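Local atomic coordinates of putative exported protein (Burkholderia pseudomallei, PDB entry 4JGB), a protein that probably binds NAD(P) in a Rossmann-type fold and may act as an oxidoreductase on CH-NH groups. Residues A51-P56 and A87-D92. Numbering follows the deposited sequence.
Sequences ADLFDP and AKALVD
Ala89 points its methyl group from helix 83-97 toward the loop that follows strand 47-50. CB lies 3.5 Å from the backbone O of Leu53. The Phe54 ring meets the same methyl obliquely, with CD1 4.2 Å from Ala89 CB. On the more buried side, Leu53 and Leu90 cross at an angle, and their branches touch at Leu53 CD1 and Leu90 CD2, 3.9 Å apart. Leu53 reaches the helix because CG is anti to the backbone N (chi1 -166°). Both leucines also pack on Phe11 of strand 7-11, which ties the contact to the central sheet. Phe54 lies further out and also touches Ala85 and Val86.

The loop is shaped by its own bonds. Asp52 OD1 accepts from Phe54 N at 3.0 Å, an Asx turn in which the N-H comes from above the carboxylate plane. Asp55 N bonds to Asp52 O and closes a type I turn. Asp55 then sits at the N-cap of helix 56-63.

The loop opens the crossover from strand 47-50 through helix 56-63 to strand 68-71, as in Rossmann-type folds. Its side-chain packing on helix 83-97 is apolar, with the Leu53 carbonyl set against the Ala89 methyl. No hydrogen bond fixes the distance; polar bonds set the loop's shape from within.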
# COMPACT_ATOMS: atom_id res chain seq x y z
N ALA A 51 -1.67 -5.71 -17.71
CA ALA A 51 -2.88 -5.20 -17.09
C ALA A 51 -2.83 -3.69 -17.10
O ALA A 51 -1.79 -3.08 -16.81
CB ALA A 51 -3.04 -5.73 -15.66
N ASP A 52 -3.96 -3.09 -17.46
CA ASP A 52 -4.12 -1.65 -17.42
C ASP A 52 -5.09 -1.36 -16.31
O ASP A 52 -6.30 -1.63 -16.43
CB ASP A 52 -4.64 -1.10 -18.75
CG ASP A 52 -5.06 0.39 -18.65
OD1 ASP A 52 -4.67 1.06 -17.66
OD2 ASP A 52 -5.76 0.88 -19.57
N LEU A 53 -4.54 -0.78 -15.26
CA LEU A 53 -5.27 -0.40 -14.07
C LEU A 53 -6.58 0.35 -14.37
O LEU A 53 -7.62 0.08 -13.78
CB LEU A 53 -4.32 0.44 -13.19
CG LEU A 53 -4.71 0.70 -11.73
CD1 LEU A 53 -5.28 -0.55 -11.07
CD2 LEU A 53 -3.50 1.21 -10.97
N PHE A 54 -6.52 1.27 -15.33
CA PHE A 54 -7.64 2.16 -15.58
C PHE A 54 -8.58 1.65 -16.69
O PHE A 54 -9.46 2.38 -17.15
CB PHE A 54 -7.10 3.57 -15.89
CG PHE A 54 -6.24 4.15 -14.79
CD1 PHE A 54 -6.77 4.35 -13.50
CD2 PHE A 54 -4.91 4.50 -15.02
CE1 PHE A 54 -5.98 4.89 -12.48
CE2 PHE A 54 -4.12 5.05 -14.01
CZ PHE A 54 -4.66 5.24 -12.74
N ASP A 55 -8.38 0.40 -17.12
CA ASP A 55 -9.22 -0.20 -18.15
C ASP A 55 -10.04 -1.28 -17.48
O ASP A 55 -9.51 -2.34 -17.15
CB ASP A 55 -8.38 -0.75 -19.30
CG ASP A 55 -9.19 -1.51 -20.35
OD1 ASP A 55 -10.43 -1.60 -20.28
OD2 ASP A 55 -8.56 -2.04 -21.29
N PRO A 56 -11.36 -1.02 -17.29
CA PRO A 56 -12.27 -1.85 -16.48
C PRO A 56 -12.10 -3.35 -16.71
O PRO A 56 -11.82 -4.09 -15.76
CB PRO A 56 -13.67 -1.38 -16.93
CG PRO A 56 -13.45 -0.60 -18.20
CD PRO A 56 -12.10 0.02 -18.03
N ALA A 87 -7.05 3.83 -6.28
CA ALA A 87 -7.90 3.21 -5.25
C ALA A 87 -9.29 2.77 -5.80
O ALA A 87 -9.75 1.64 -5.57
CB ALA A 87 -8.07 4.16 -4.06
N LYS A 88 -9.95 3.68 -6.52
CA LYS A 88 -11.26 3.42 -7.10
C LYS A 88 -11.21 2.29 -8.11
O LYS A 88 -12.08 1.40 -8.13
CB LYS A 88 -11.84 4.68 -7.75
CG LYS A 88 -12.25 5.75 -6.76
CD LYS A 88 -13.16 6.83 -7.38
CE LYS A 88 -13.55 7.84 -6.30
NZ LYS A 88 -14.56 8.87 -6.68
N ALA A 89 -10.18 2.31 -8.94
CA ALA A 89 -10.04 1.30 -10.01
C ALA A 89 -9.72 -0.05 -9.41
O ALA A 89 -10.19 -1.08 -9.89
CB ALA A 89 -9.00 1.72 -11.04
N LEU A 90 -8.92 -0.05 -8.35
CA LEU A 90 -8.60 -1.28 -7.63
C LEU A 90 -9.83 -1.92 -7.03
O LEU A 90 -10.04 -3.12 -7.18
CB LEU A 90 -7.59 -1.03 -6.50
CG LEU A 90 -6.10 -1.07 -6.82
CD1 LEU A 90 -5.36 -1.01 -5.50
CD2 LEU A 90 -5.72 -2.33 -7.58
N VAL A 91 -10.62 -1.12 -6.32
CA VAL A 91 -11.83 -1.61 -5.66
C VAL A 91 -12.80 -2.16 -6.69
O VAL A 91 -13.38 -3.23 -6.49
CB VAL A 91 -12.54 -0.49 -4.87
CG1 VAL A 91 -13.95 -0.92 -4.48
CG2 VAL A 91 -11.73 -0.09 -3.64
N ASP A 92 -12.99 -1.43 -7.80
CA ASP A 92 -13.94 -1.89 -8.85
C ASP A 92 -13.47 -3.22 -9.48
O ASP A 92 -14.26 -4.17 -9.66
CB ASP A 92 -14.13 -0.79 -9.91
CG ASP A 92 -15.00 -1.23 -11.06
OD1 ASP A 92 -16.15 -1.63 -10.79
OD2 ASP A 92 -14.54 -1.19 -12.22